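Local atomic coordinates of myosin-I heavy chain (Dictyostelium discoideum, PDB entry 5EJY), a protein that works as an ATP-driven motor on actin filaments in early phagocytosis and adhesion, the chain here being a MyTH4-FERM part of its tail. Residues K425-A430 and S475-F480; Q458-D463 and S489-Y494; V467-E472 and Q485-L490. All coordinates share one frame; numbering follows the deposited sequence. Where two conformers were deposited one is given.

How the contacts relate
The contacts belong to the last part of the FERM region, where a four-stranded and a three-stranded antiparallel sheet meet helix 484-499. Contact 1 joins the two sheets face to face; contact 3 sets the helix against the three-stranded sheet, contact 2 against the loop leading into its edge strand. Contacts 2 and 3 share Ser489 and Leu490, with centres about 5 Å apart, whereas the centre of contact 1 lies about 9 Å from that of contact 3 and 14 Å from that of contact 2. Contacts 1 and 3 are tied by backbone: Leu477 N lies 2.9 Å from Ile469 O, a probable hydrogen bond. The myosin ATPase site belongs to the motor domain, outside this fragment.

Contact 1: K425-A430 and S475-F480; sequences KNFVLA and STLQAF
Phe427 and Leu429 of one sheet meet Leu477 and Ala479 of the other entirely through carbon. The aromatic part of the contact is carried by the far end of the Phe427 ring. Its CZ lies 4.1 Å from Ala479 CB, the methyl sitting at the ring edge and close to its plane, and 4.2 Å from Leu477 CD2, which comes in obliquely. Phe427 holds CG between its backbone N and carbonyl carbon (chi1 57°), and this rotation carries the ring tip closer to strand 476-480 than the direction of its CB alone would.

The purely aliphatic part is a single pair, Leu429 CD1 against Ala479 CB at 4.2 Å. The other methyl of Leu429 turns back to its own strand: CD2 lies in the plane of the Phe427 ring, at its edge and 3.7 Å from Phe427 CE2. Ala479 thus receives both large side chains on one methyl, with the backbones held well apart, Leu429 CA to Ala479 CA being 8.9 Å.

The short strand segments run almost at right angles, 94° between directions and 9.2 Å between axes, the geometry of orthogonally packed sheets. Phe427, Leu429 and Leu477 all rest on Ile438 of strand 435-440, Leu429 also touches Ile469 of strand 466-470, and strand 410-415 flanks strand 426-432 with Cys414 touching both Phe427 and Leu429.

Contact 2: Q458-D463 and S489-Y494; sequences QNLKSD and SLIKEY
The backbone N of Leu460 donates to a water at 2.9 Å, and the same water accepts a weak, longer bond from Lys492 NZ at 3.3 Å. The two donors subtend about 110° at the water oxygen, close to the tetrahedral value, so the water forms a bent bridge between the loop ahead of strand 461-462 and the helix.

Beside this bridge the ammonium end of Lys492 also rests on the leucine side chain. Its NZ comes within 3.7 Å of Leu460 CD2 and 3.8 Å of Leu460 CB, the two side chains meeting at a slant. Lys492 starts from the helix with CG opposite its carbonyl carbon and bends only at its last torsion (chi4 67°), which brings NZ back over the leucine and within range of the water. Lys492 lies on the exposed side of the contact, and its bond to the water is weak.

On the buried side, Leu460 CD2 touches the extended tip of Ile491, CD1, at 4.2 Å. One leucine methyl therefore sits between an apolar and a charged partner from consecutive helix residues. Leu460 also packs on Val467, and Ile491 reaches Ile469 and Leu431, which links this margin to the interior of the lobe; Lys461 is paired through its backbone with Ser468. Here the edge of the three-stranded sheet borders the C-terminal helix, a feature consistent with the PH/PTB-like third lobe of FERM domains.

Contact 3: V467-E472 and Q485-L490; sequences VSIILE and QKLVSL
Val467 is the centre of this contact, facing helix 484-499 from the strand and meeting Leu487 and Val488 from successive helix positions. Its CG2 is the main touching atom: it lies 3.6 Å from Leu487 CD2 and equally 3.6 Å from Val488 CG2, wedged between the two. The other methyl, CG1, is the one placed opposite the backbone N (chi1 -179°), which leaves CG2 to face the helix.

Leu487 lies across the valine rather than meeting it end on. Besides the methyl contact, its CD2 is 3.7 Å from Val467 CB, and its CG is 3.8 Å from Val467 CG2. The same CD2 reaches farther along the strand to the margin of Ile469, whose CD1 is 4.5 Å away. An alanine here would keep CB but lose CG and both methyls, and would probably leave Val467 and Ile469 facing a gap between helix and strand. Val488 joins from the flank through its CG2 alone.

The backbones come closest at Val467 and Val488, with CA atoms 6.9 Å apart, and the short segments run at 34° to one another. Leu487 also touches Leu429 of strand 426-432, which brings the helix to the seam between the two sheets. A C-terminal helix closing one end of two packed antiparallel sheets is consistent with the PH/PTB-like fold, the helix here filling the opening between them.

Contact 1: K425-A430 and S475-F480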
# COMPACT_ATOMS: atom_id res chain seq x y z
N LYS A 425 6.38 -12.57 29.27
CA LYS A 425 5.76 -13.12 28.07
C LYS A 425 5.42 -12.02 27.08
O LYS A 425 5.56 -12.20 25.87
CB LYS A 425 4.47 -13.87 28.42
CG LYS A 425 3.49 -13.94 27.24
CD LYS A 425 2.19 -14.64 27.59
CE LYS A 425 1.22 -14.55 26.42
NZ LYS A 425 -0.10 -15.18 26.72
N ASN A 426 4.95 -10.89 27.60
CA ASN A 426 4.61 -9.76 26.76
C ASN A 426 5.67 -8.69 26.91
O ASN A 426 6.01 -8.27 28.01
CB ASN A 426 3.23 -9.20 27.13
CG ASN A 426 2.15 -10.25 27.07
OD1 ASN A 426 1.57 -10.51 26.01
ND2 ASN A 426 1.86 -10.87 28.21
N PHE A 427 6.22 -8.25 25.78
CA PHE A 427 7.24 -7.23 25.81
C PHE A 427 7.14 -6.37 24.54
O PHE A 427 6.31 -6.63 23.66
CB PHE A 427 8.63 -7.87 25.90
CG PHE A 427 8.93 -8.85 24.79
CD1 PHE A 427 8.45 -10.15 24.85
CD2 PHE A 427 9.68 -8.47 23.69
CE1 PHE A 427 8.71 -11.06 23.83
CE2 PHE A 427 9.95 -9.36 22.66
CZ PHE A 427 9.46 -10.66 22.73
N VAL A 428 7.99 -5.37 24.46
CA VAL A 428 8.03 -4.48 23.29
C VAL A 428 9.44 -4.59 22.74
O VAL A 428 10.41 -4.64 23.51
CB VAL A 428 7.73 -3.03 23.71
CG1 VAL A 428 8.14 -2.04 22.61
CG2 VAL A 428 6.25 -2.87 24.07
N LEU A 429 9.57 -4.70 21.43
CA LEU A 429 10.87 -4.49 20.81
C LEU A 429 10.93 -3.04 20.38
O LEU A 429 10.08 -2.56 19.62
CB LEU A 429 11.09 -5.42 19.62
CG LEU A 429 11.25 -6.90 19.98
CD1 LEU A 429 11.58 -7.75 18.76
CD2 LEU A 429 12.35 -7.06 21.05
N ALA A 430 11.92 -2.32 20.91
CA ALA A 430 12.12 -0.93 20.54
C ALA A 430 13.42 -0.86 19.74
O ALA A 430 14.50 -1.03 20.31
CB ALA A 430 12.19 -0.06 21.79
N SER A 475 21.69 -18.13 21.91
CA SER A 475 20.33 -18.67 21.98
C SER A 475 19.39 -17.80 21.15
O SER A 475 19.76 -16.69 20.75
CB SER A 475 19.82 -18.76 23.41
OG SER A 475 19.54 -17.49 23.92
N THR A 476 18.19 -18.30 20.90
CA THR A 476 17.23 -17.63 20.02
C THR A 476 16.02 -17.13 20.79
O THR A 476 15.48 -17.84 21.63
CB THR A 476 16.77 -18.59 18.92
OG1 THR A 476 17.87 -18.86 18.05
CG2 THR A 476 15.62 -17.99 18.11
N LEU A 477 15.63 -15.89 20.53
CA LEU A 477 14.37 -15.38 21.04
C LEU A 477 13.40 -15.43 19.87
O LEU A 477 13.62 -14.75 18.86
CB LEU A 477 14.52 -13.94 21.53
CG LEU A 477 13.22 -13.15 21.74
CD1 LEU A 477 12.27 -13.81 22.73
CD2 LEU A 477 13.51 -11.72 22.19
N GLN A 478 12.37 -16.26 19.96
CA GLN A 478 11.38 -16.32 18.89
C GLN A 478 10.29 -15.35 19.27
O GLN A 478 9.40 -15.67 20.08
CB GLN A 478 10.83 -17.73 18.67
CG GLN A 478 9.81 -17.77 17.52
CD GLN A 478 9.30 -19.16 17.22
OE1 GLN A 478 9.42 -20.07 18.04
NE2 GLN A 478 8.73 -19.34 16.03
N ALA A 479 10.39 -14.15 18.71
CA ALA A 479 9.46 -13.07 19.02
C ALA A 479 8.22 -13.16 18.13
O ALA A 479 8.30 -12.91 16.93
CB ALA A 479 10.14 -11.70 18.83
N PHE A 480 7.09 -13.50 18.74
CA PHE A 480 5.82 -13.51 18.04
C PHE A 480 5.25 -12.11 17.97
O PHE A 480 5.28 -11.37 18.94
CB PHE A 480 4.82 -14.45 18.72
CG PHE A 480 5.23 -15.89 18.65
CD1 PHE A 480 4.97 -16.64 17.51
CD2 PHE A 480 5.92 -16.48 19.69
CE1 PHE A 480 5.36 -17.96 17.42
CE2 PHE A 480 6.32 -17.82 19.61
CZ PHE A 480 6.03 -18.55 18.47

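Contact 2: Q458-D463 and S489-Y494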
# COMPACT_ATOMS: atom_id res chain seq x y z
N GLN A 458 21.95 -12.57 5.65
CA GLN A 458 21.17 -13.00 4.50
C GLN A 458 20.23 -14.15 4.84
O GLN A 458 19.56 -14.70 3.96
CB GLN A 458 22.09 -13.37 3.33
CG GLN A 458 22.78 -12.18 2.67
N ASN A 459 20.17 -14.51 6.11
CA ASN A 459 19.31 -15.62 6.54
C ASN A 459 18.60 -15.38 7.87
O ASN A 459 18.50 -16.28 8.71
CB ASN A 459 20.11 -16.92 6.60
CG ASN A 459 20.08 -17.68 5.30
OD1 ASN A 459 20.72 -17.28 4.32
ND2 ASN A 459 19.33 -18.78 5.27
N LEU A 460 18.12 -14.16 8.08
CA LEU A 460 17.28 -13.87 9.23
C LEU A 460 16.07 -14.81 9.20
O LEU A 460 15.32 -14.83 8.22
CB LEU A 460 16.82 -12.41 9.19
CG LEU A 460 15.83 -12.00 10.28
CD1 LEU A 460 16.49 -12.08 11.66
CD2 LEU A 460 15.27 -10.59 10.02
N LYS A 461 15.88 -15.57 10.27
CA LYS A 461 14.80 -16.55 10.34
C LYS A 461 13.48 -15.91 10.79
O LYS A 461 13.42 -15.26 11.82
CB LYS A 461 15.19 -17.67 11.31
CG LYS A 461 14.17 -18.79 11.46
CD LYS A 461 14.71 -19.85 12.42
CE LYS A 461 13.75 -21.03 12.57
NZ LYS A 461 14.37 -22.11 13.40
N SER A 462 12.44 -16.09 9.99
CA SER A 462 11.11 -15.62 10.35
C SER A 462 10.06 -16.54 9.75
O SER A 462 10.36 -17.34 8.86
CB SER A 462 10.87 -14.19 9.85
OG SER A 462 10.90 -14.11 8.43
N ASP A 463 8.83 -16.46 10.26
CA ASP A 463 7.72 -17.19 9.65
C ASP A 463 6.49 -16.29 9.59
O ASP A 463 6.62 -15.06 9.60
CB ASP A 463 7.45 -18.53 10.35
CG ASP A 463 7.17 -18.39 11.84
OD1 ASP A 463 6.74 -17.31 12.29
OD2 ASP A 463 7.36 -19.38 12.56
N SER A 489 11.61 -6.03 8.31
CA SER A 489 12.13 -4.90 7.53
C SER A 489 12.86 -3.88 8.40
O SER A 489 13.82 -3.27 7.96
CB SER A 489 11.02 -4.23 6.69
OG SER A 489 10.06 -3.61 7.52
N LEU A 490 12.41 -3.71 9.64
CA LEU A 490 13.12 -2.80 10.55
C LEU A 490 14.53 -3.33 10.80
O LEU A 490 15.50 -2.59 10.76
CB LEU A 490 12.39 -2.68 11.88
CG LEU A 490 11.11 -1.84 11.89
CD1 LEU A 490 10.41 -1.96 13.25
CD2 LEU A 490 11.45 -0.38 11.56
N ILE A 491 14.64 -4.63 11.05
CA ILE A 491 15.96 -5.19 11.31
C ILE A 491 16.86 -4.99 10.09
O ILE A 491 17.99 -4.52 10.20
CB ILE A 491 15.89 -6.67 11.70
CG1 ILE A 491 15.16 -6.80 13.04
CG2 ILE A 491 17.31 -7.26 11.79
CD1 ILE A 491 14.92 -8.24 13.52
N LYS A 492 16.33 -5.32 8.91
CA LYS A 492 17.10 -5.16 7.68
C LYS A 492 17.46 -3.70 7.38
O LYS A 492 18.59 -3.41 6.96
CB LYS A 492 16.35 -5.79 6.50
CG LYS A 492 16.22 -7.31 6.64
CD LYS A 492 15.57 -7.93 5.42
CE LYS A 492 15.95 -9.39 5.26
NZ LYS A 492 15.41 -10.23 6.36
N GLU A 493 16.52 -2.77 7.58
CA GLU A 493 16.78 -1.37 7.28
C GLU A 493 17.76 -0.70 8.25
O GLU A 493 18.61 0.09 7.83
CB GLU A 493 15.47 -0.58 7.24
CG GLU A 493 14.52 -1.02 6.14
CD GLU A 493 14.87 -0.42 4.80
OE1 GLU A 493 16.01 0.08 4.63
OE2 GLU A 493 13.99 -0.42 3.90
N TYR A 494 17.63 -0.97 9.54
CA TYR A 494 18.62 -0.44 10.48
C TYR A 494 20.00 -1.03 10.18
O TYR A 494 21.00 -0.31 10.20
CB TYR A 494 18.24 -0.70 11.94
CG TYR A 494 17.25 0.31 12.47
CD1 TYR A 494 17.59 1.65 12.61
CD2 TYR A 494 15.96 -0.08 12.81
CE1 TYR A 494 16.67 2.59 13.08
CE2 TYR A 494 15.04 0.84 13.29
CZ TYR A 494 15.40 2.16 13.42
OH TYR A 494 14.48 3.05 13.90
O HOH W 1 17.59 -12.57 5.70

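Contact 3: V467-E472 and Q485-L490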
# COMPACT_ATOMS: atom_id res chain seq x y z
N VAL A 467 9.61 -13.64 14.39
CA VAL A 467 10.97 -13.46 13.89
C VAL A 467 11.90 -14.02 14.97
O VAL A 467 11.72 -13.75 16.15
CB VAL A 467 11.31 -11.98 13.65
CG1 VAL A 467 12.74 -11.84 13.11
CG2 VAL A 467 10.31 -11.34 12.66
N SER A 468 12.88 -14.78 14.53
CA SER A 468 13.84 -15.39 15.45
C SER A 468 15.12 -14.57 15.51
O SER A 468 15.86 -14.44 14.54
CB SER A 468 14.12 -16.83 15.02
OG SER A 468 12.97 -17.61 15.30
N ILE A 469 15.35 -13.98 16.68
CA ILE A 469 16.45 -13.05 16.85
C ILE A 469 17.52 -13.70 17.72
O ILE A 469 17.20 -14.32 18.73
CB ILE A 469 15.94 -11.77 17.52
CG1 ILE A 469 14.99 -11.03 16.56
CG2 ILE A 469 17.08 -10.88 17.95
CD1 ILE A 469 13.79 -10.44 17.28
N ILE A 470 18.77 -13.56 17.32
CA ILE A 470 19.86 -14.24 18.03
C ILE A 470 20.41 -13.36 19.14
O ILE A 470 20.77 -12.19 18.91
CB ILE A 470 20.99 -14.64 17.09
CG1 ILE A 470 20.45 -15.46 15.92
CG2 ILE A 470 22.07 -15.43 17.84
CD1 ILE A 470 19.93 -16.80 16.31
N LEU A 471 20.47 -13.91 20.34
CA LEU A 471 21.04 -13.21 21.48
C LEU A 471 22.56 -13.40 21.57
O LEU A 471 23.14 -14.20 20.84
CB LEU A 471 20.34 -13.64 22.77
CG LEU A 471 18.82 -13.60 22.64
CD1 LEU A 471 18.12 -14.17 23.87
CD2 LEU A 471 18.35 -12.17 22.35
N GLU A 472 23.19 -12.64 22.45
CA GLU A 472 24.65 -12.66 22.54
C GLU A 472 25.19 -14.05 22.91
O GLU A 472 26.29 -14.43 22.49
CB GLU A 472 25.14 -11.59 23.53
CG GLU A 472 26.65 -11.56 23.75
CD GLU A 472 27.44 -11.29 22.48
OE1 GLU A 472 27.08 -10.36 21.73
OE2 GLU A 472 28.44 -12.01 22.23
N GLN A 485 6.26 -8.58 9.00
CA GLN A 485 6.99 -7.86 7.96
C GLN A 485 7.62 -6.57 8.49
O GLN A 485 8.72 -6.21 8.10
CB GLN A 485 6.09 -7.57 6.75
CG GLN A 485 6.80 -6.86 5.61
CD GLN A 485 5.89 -6.63 4.42
OE1 GLN A 485 5.61 -7.55 3.66
NE2 GLN A 485 5.41 -5.40 4.26
N LYS A 486 6.92 -5.87 9.39
CA LYS A 486 7.45 -4.66 10.00
C LYS A 486 8.74 -4.98 10.76
O LYS A 486 9.75 -4.30 10.60
CB LYS A 486 6.43 -4.02 10.94
CG LYS A 486 6.91 -2.70 11.54
CD LYS A 486 5.90 -2.11 12.53
CE LYS A 486 6.42 -0.78 13.12
NZ LYS A 486 5.51 -0.14 14.14
N LEU A 487 8.69 -6.02 11.59
CA LEU A 487 9.86 -6.38 12.39
C LEU A 487 11.04 -6.79 11.51
O LEU A 487 12.15 -6.30 11.70
CB LEU A 487 9.50 -7.50 13.38
CG LEU A 487 10.63 -7.92 14.33
CD1 LEU A 487 11.22 -6.69 15.00
CD2 LEU A 487 10.08 -8.89 15.35
N VAL A 488 10.81 -7.67 10.54
CA VAL A 488 11.86 -8.08 9.61
C VAL A 488 12.47 -6.89 8.87
O VAL A 488 13.69 -6.74 8.79
CB VAL A 488 11.35 -9.11 8.57
CG1 VAL A 488 12.38 -9.33 7.45
CG2 VAL A 488 11.00 -10.44 9.26
N SER A 489 11.61 -6.03 8.31
CA SER A 489 12.13 -4.90 7.53
C SER A 489 12.86 -3.88 8.40
O SER A 489 13.82 -3.27 7.96
CB SER A 489 11.02 -4.23 6.69
OG SER A 489 10.06 -3.61 7.52
N LEU A 490 12.41 -3.71 9.64
CA LEU A 490 13.12 -2.80 10.55
C LEU A 490 14.53 -3.33 10.80
O LEU A 490 15.50 -2.59 10.76
CB LEU A 490 12.39 -2.68 11.88
CG LEU A 490 11.11 -1.84 11.89
CD1 LEU A 490 10.41 -1.96 13.25
CD2 LEU A 490 11.45 -0.38 11.56